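Local structure of nicotinate-nucleotide diphosphorylase (Carboxylating) (Streptococcus pyogenes GA06023, 5HUO) at residues His63-Val69 with Gly308-Leu312; Leu82-Gln86 with Val115-Ile119. The protein probably converts quinolinate and 5-phospho-alpha-D-ribose 1-diphosphate into nicotinate mononucleotide, carbon dioxide and diphosphate in the biosynthesis of NAD. All coordinates share one frame; numbering follows the deposited sequence.

Contact 1 of 2, residues His63-Val69 with Gly308-Leu312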
loop_
_atom_site.group_PDB
_atom_site.type_symbol
_atom_site.label_atom_id
_atom_site.label_comp_id
_atom_site.label_asym_id
_atom_site.label_seq_id
_atom_site.Cartn_x
_atom_site.Cartn_y
_atom_site.Cartn_z
ATOM N N HIS A 63 -13.796 -0.751 31.893
ATOM C CA HIS A 63 -13.090 -0.782 33.190
ATOM C C HIS A 63 -11.655 -1.350 33.029
ATOM O O HIS A 63 -10.833 -1.262 33.925
ATOM C CB HIS A 63 -13.917 -1.443 34.329
ATOM C CG HIS A 63 -13.491 -2.834 34.718
ATOM N ND1 HIS A 63 -12.319 -3.083 35.404
ATOM C CD2 HIS A 63 -14.108 -4.033 34.585
ATOM C CE1 HIS A 63 -12.213 -4.376 35.641
ATOM N NE2 HIS A 63 -13.288 -4.975 35.161
ATOM N N HIS A 64 -11.389 -1.901 31.852
ATOM C CA HIS A 64 -10.094 -2.397 31.419
ATOM C C HIS A 64 -9.312 -3.325 32.317
ATOM O O HIS A 64 -8.096 -3.257 32.439
ATOM C CB HIS A 64 -9.259 -1.241 30.934
ATOM C CG HIS A 64 -9.622 -0.824 29.553
ATOM N ND1 HIS A 64 -10.851 -0.276 29.268
ATOM C CD2 HIS A 64 -8.973 -0.942 28.370
ATOM C CE1 HIS A 64 -10.933 -0.026 27.976
ATOM N NE2 HIS A 64 -9.808 -0.424 27.406
ATOM N N GLY A 65 -10.035 -4.240 32.910
ATOM C CA GLY A 65 -9.392 -5.261 33.706
ATOM C C GLY A 65 -8.775 -6.269 32.773
ATOM O O GLY A 65 -9.341 -6.541 31.710
ATOM N N GLN A 66 -7.643 -6.823 33.180
ATOM C CA GLN A 66 -7.100 -7.977 32.522
ATOM C C GLN A 66 -8.068 -9.140 32.661
ATOM O O GLN A 66 -8.851 -9.211 33.583
ATOM C CB GLN A 66 -5.774 -8.364 33.110
ATOM C CG GLN A 66 -4.724 -7.298 32.958
ATOM C CD GLN A 66 -4.311 -7.092 31.516
ATOM O OE1 GLN A 66 -4.893 -6.265 30.806
ATOM N NE2 GLN A 66 -3.306 -7.850 31.072
ATOM N N ALA A 67 -8.015 -10.032 31.697
ATOM C CA ALA A 67 -8.827 -11.227 31.702
ATOM C C ALA A 67 -8.064 -12.372 31.068
ATOM O O ALA A 67 -7.042 -12.177 30.438
ATOM C CB ALA A 67 -10.114 -10.968 30.966
ATOM N N LYS A 68 -8.579 -13.559 31.283
ATOM C CA LYS A 68 -7.990 -14.750 30.743
ATOM C C LYS A 68 -9.054 -15.531 30.015
ATOM O O LYS A 68 -10.161 -15.643 30.485
ATOM C CB LYS A 68 -7.373 -15.624 31.828
ATOM C CG LYS A 68 -6.791 -16.931 31.304
ATOM C CD LYS A 68 -5.689 -17.551 32.181
ATOM C CE LYS A 68 -6.184 -18.201 33.477
ATOM N NZ LYS A 68 -7.360 -19.094 33.237
ATOM N N VAL A 69 -8.670 -16.081 28.862
ATOM C CA VAL A 69 -9.523 -16.940 28.051
ATOM C C VAL A 69 -8.718 -18.120 27.598
ATOM O O VAL A 69 -7.539 -18.011 27.371
ATOM C CB VAL A 69 -9.969 -16.308 26.754
ATOM C CG1 VAL A 69 -11.084 -17.140 26.126
ATOM C CG2 VAL A 69 -10.545 -14.979 27.001
ATOM N N GLY A 308 -14.310 -19.866 28.584
ATOM C CA GLY A 308 -13.848 -19.795 29.953
ATOM C C GLY A 308 -13.227 -18.458 30.304
ATOM O O GLY A 308 -12.210 -18.406 31.008
ATOM N N LEU A 309 -13.872 -17.406 29.872
ATOM C CA LEU A 309 -13.419 -16.078 30.169
ATOM C C LEU A 309 -13.609 -15.769 31.648
ATOM O O LEU A 309 -14.691 -15.942 32.194
ATOM C CB LEU A 309 -14.184 -15.051 29.378
ATOM C CG LEU A 309 -13.849 -13.583 29.658
ATOM C CD1 LEU A 309 -12.466 -13.267 29.211
ATOM C CD2 LEU A 309 -14.773 -12.646 28.948
ATOM N N THR A 310 -12.518 -15.360 32.296
ATOM C CA THR A 310 -12.523 -14.995 33.709
ATOM C C THR A 310 -11.654 -13.799 33.889
ATOM O O THR A 310 -10.604 -13.691 33.284
ATOM C CB THR A 310 -11.967 -16.127 34.605
ATOM O OG1 THR A 310 -10.598 -16.352 34.280
ATOM C CG2 THR A 310 -12.699 -17.435 34.391
ATOM N N TYR A 311 -12.040 -12.951 34.820
ATOM C CA TYR A 311 -11.203 -11.812 35.206
ATOM C C TYR A 311 -10.069 -12.201 36.168
ATOM O O TYR A 311 -10.230 -13.070 36.999
ATOM C CB TYR A 311 -12.042 -10.759 35.849
ATOM C CG TYR A 311 -12.827 -9.935 34.879
ATOM C CD1 TYR A 311 -12.196 -8.961 34.102
ATOM C CD2 TYR A 311 -14.199 -10.097 34.742
ATOM C CE1 TYR A 311 -12.914 -8.178 33.221
ATOM C CE2 TYR A 311 -14.928 -9.318 33.857
ATOM C CZ TYR A 311 -14.285 -8.360 33.109
ATOM O OH TYR A 311 -14.995 -7.573 32.241
ATOM N N LEU A 312 -8.896 -11.617 35.982
ATOM C CA LEU A 312 -7.773 -11.943 36.855
ATOM C C LEU A 312 -7.854 -11.181 38.182
ATOM O O LEU A 312 -8.248 -10.027 38.216
ATOM C CB LEU A 312 -6.432 -11.705 36.186
ATOM C CG LEU A 312 -6.257 -12.622 35.003
ATOM C CD1 LEU A 312 -4.812 -12.564 34.549
ATOM C CD2 LEU A 312 -6.641 -14.064 35.328
#

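Contact 2 of 2, residues Leu82-Gln86 with Val115-Ile119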
loop_
_atom_site.group_PDB
_atom_site.type_symbol
_atom_site.label_atom_id
_atom_site.label_comp_id
_atom_site.label_asym_id
_atom_site.label_seq_id
_atom_site.Cartn_x
_atom_site.Cartn_y
_atom_site.Cartn_z
ATOM N N LEU A 82 -0.334 -22.084 15.304
ATOM C CA LEU A 82 -0.414 -21.569 16.691
ATOM C C LEU A 82 0.236 -20.167 16.862
ATOM O O LEU A 82 -0.324 -19.324 17.506
ATOM C CB LEU A 82 0.269 -22.528 17.649
ATOM C CG LEU A 82 0.080 -22.181 19.128
ATOM C CD1 LEU A 82 -1.379 -22.397 19.542
ATOM C CD2 LEU A 82 0.971 -23.037 20.004
ATOM N N THR A 83 1.405 -19.944 16.259
ATOM C CA THR A 83 2.052 -18.668 16.406
ATOM C C THR A 83 1.339 -17.651 15.524
ATOM O O THR A 83 1.404 -16.432 15.816
ATOM C CB THR A 83 3.562 -18.657 16.116
ATOM O OG1 THR A 83 3.764 -18.819 14.754
ATOM C CG2 THR A 83 4.262 -19.735 16.795
ATOM N N VAL A 84 0.674 -18.120 14.472
ATOM C CA VAL A 84 -0.150 -17.214 13.676
ATOM C C VAL A 84 -1.335 -16.697 14.483
ATOM O O VAL A 84 -1.625 -15.530 14.566
ATOM C CB VAL A 84 -0.725 -17.895 12.456
ATOM C CG1 VAL A 84 -1.600 -16.946 11.696
ATOM C CG2 VAL A 84 0.368 -18.346 11.538
ATOM N N PHE A 85 -1.992 -17.648 15.118
ATOM C CA PHE A 85 -3.084 -17.380 16.103
ATOM C C PHE A 85 -2.671 -16.327 17.130
ATOM O O PHE A 85 -3.350 -15.332 17.328
ATOM C CB PHE A 85 -3.469 -18.672 16.829
ATOM C CG PHE A 85 -4.402 -18.472 17.970
ATOM C CD1 PHE A 85 -5.759 -18.487 17.773
ATOM C CD2 PHE A 85 -3.924 -18.293 19.244
ATOM C CE1 PHE A 85 -6.621 -18.287 18.844
ATOM C CE2 PHE A 85 -4.767 -18.152 20.318
ATOM C CZ PHE A 85 -6.118 -18.129 20.128
ATOM N N GLN A 86 -1.510 -16.551 17.701
ATOM C CA GLN A 86 -0.986 -15.640 18.719
ATOM C C GLN A 86 -0.760 -14.220 18.179
ATOM O O GLN A 86 -1.002 -13.220 18.856
ATOM C CB GLN A 86 0.331 -16.174 19.318
ATOM C CG GLN A 86 0.106 -17.418 20.131
ATOM C CD GLN A 86 1.349 -17.944 20.804
ATOM O OE1 GLN A 86 1.819 -19.036 20.474
ATOM N NE2 GLN A 86 1.900 -17.190 21.728
ATOM N N VAL A 115 -5.066 -25.911 24.646
ATOM C CA VAL A 115 -3.929 -25.573 23.807
ATOM C C VAL A 115 -3.186 -24.315 24.289
ATOM O O VAL A 115 -1.983 -24.288 24.372
ATOM C CB VAL A 115 -4.391 -25.352 22.373
ATOM C CG1 VAL A 115 -3.212 -24.951 21.486
ATOM C CG2 VAL A 115 -5.052 -26.619 21.834
ATOM N N LEU A 116 -3.943 -23.299 24.644
ATOM C CA LEU A 116 -3.391 -22.041 25.124
ATOM C C LEU A 116 -4.342 -21.314 26.081
ATOM O O LEU A 116 -5.553 -21.433 25.978
ATOM C CB LEU A 116 -3.129 -21.090 23.949
ATOM C CG LEU A 116 -1.760 -21.002 23.349
ATOM C CD1 LEU A 116 -1.688 -19.691 22.589
ATOM C CD2 LEU A 116 -0.614 -21.040 24.331
ATOM N N GLU A 117 -3.735 -20.496 26.936
ATOM C CA GLU A 117 -4.434 -19.487 27.665
ATOM C C GLU A 117 -3.968 -18.173 27.163
ATOM O O GLU A 117 -2.800 -17.951 26.954
ATOM C CB GLU A 117 -4.184 -19.627 29.140
ATOM C CG GLU A 117 -5.033 -20.726 29.772
ATOM C CD GLU A 117 -4.535 -21.181 31.151
ATOM O OE1 GLU A 117 -3.328 -21.067 31.461
ATOM O OE2 GLU A 117 -5.392 -21.714 31.905
ATOM N N ILE A 118 -4.928 -17.315 26.909
ATOM C CA ILE A 118 -4.670 -15.974 26.404
ATOM C C ILE A 118 -5.015 -14.907 27.468
ATOM O O ILE A 118 -6.148 -14.848 27.938
ATOM C CB ILE A 118 -5.488 -15.663 25.142
ATOM C CG1 ILE A 118 -5.233 -16.670 24.068
ATOM C CG2 ILE A 118 -5.116 -14.277 24.583
ATOM C CD1 ILE A 118 -6.231 -17.799 24.044
ATOM N N ILE A 119 -4.039 -14.057 27.806
ATOM C CA ILE A 119 -4.196 -13.053 28.878
ATOM C C ILE A 119 -4.007 -11.635 28.383
ATOM O O ILE A 119 -3.009 -11.305 27.806
ATOM C CB ILE A 119 -3.212 -13.244 30.028
ATOM C CG1 ILE A 119 -3.512 -14.510 30.781
ATOM C CG2 ILE A 119 -3.309 -12.106 31.005
ATOM C CD1 ILE A 119 -2.678 -15.673 30.282
#

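Contact 1 of 2, residues His63-Val69 with Gly308-Leu312
One methyl of Leu309 touches both Val69 and Ala67. With CG trans to the backbone N (chi1 177°), its CD1 lies 3.7 Å from Ala67 CB and meets Val69 CG2 as well; Asn199 of a neighbouring subunit also packs on this leucine. At Thr310 the backbones form a hydrogen-bonded antiparallel pair with Lys68: Lys68 N donates to Thr310 O at 2.8 Å, and Thr310 N returns a bond to Lys68 O at 3.0 Å. Tyr311 stands opposite Ala67 in the next, non-hydrogen-bonded pair. Its ring presents an edge to the carbonyl of Gln66, CD1 being 3.4 Å from Gln66 O, and slants past the poorly ordered His63 ring, the two planes inclined at 38°. Leu312 N adds a weak hydrogen bond to Gln66 O (3.4 Å), while Leu312 CD2 packs 3.9 Å from Lys68 CB on the face that also carries Thr310. Val122 of helix 122-153 touches both Ala67 and Tyr311 on their shared face. The strand directions differ by 158°, making this an antiparallel ladder in which strand 304-311, near the C-terminus, is an outermost strand, within this chain, of the four-stranded sheet in the N-terminal domain.

Contact 2 of 2, residues Leu82-Gln86 with Val115-Ile119
Helix turn Leu82-Gln86 and strand Val115-Ile119 run nearly parallel, their axes 13° apart in direction and 10.8 Å apart at closest approach, so that side chains alone bridge the space between the backbones. The contact is almost wholly apolar, the Gln86 amide being the one polar side-chain group in it. Leu82 reaches across with CD1, which lies 3.7 Å from Val115 CG1; the two side chains lie alongside, running in contrary senses. The same Leu82 methyl touches the branch point of the next residue, with CD1 4.1 Å from Leu116 CG, and thus sits against two consecutive strand residues. Leu116 in turn sets its CD1 methyl against both Phe85 and Gln86. That methyl lies 4.1 Å from Phe85 CE2, reaching the ring obliquely, and 3.8 Å from Gln86 CG. Gln86 lays its extended chain, CG and the amide carbon, across the leucine methyl at about a right angle. Phe85 points its ring at the strand, CG being trans to the backbone N (chi1 171°), and meets Ile118 head-on from the helix side. The far rim of the ring makes the touch: Phe85 CZ is 3.9 Å from Ile118 CD1, and the methyl lies at the ring edge, close to the ring plane. Val115 and Leu116 both pair with Leu71 of strand 66-73 in a classic beta bulge, which brings two successive side chains toward the helix. Around this buried core, Phe85 has an edge-to-face partner in Phe89 of its own helix and touches Ala132 and Leu136 of helix 122-153, whose Leu125 meets Ile118. Phe97 of strand 95-98 contacts both Gln86 and Leu116, so helix 82-92 packs on the sheet where strand 114-119 lies between strands 95-98 and 66-73.

How the contacts relate
The two contacts, with centres about 16 Å apart, involve the same antiparallel sheet, in which strands 66-73 and 114-119 are neighbours. Contact 1 joins strand 66-73 to strand 304-311 near the surface; contact 2 lays helix 82-92 on strand 114-119 in the buried interior. They meet directly through a probable hydrogen bond from Ile118 N to Val69 O, a long, weak ion pair of Lys68 with Glu117, and packing of Leu312 on Ile119. Contact 2 is nested within the chain loop that contact 1 closes. That loop also contains the six-stranded parallel sheet, so the chain returns from it to complete the N-terminal domain.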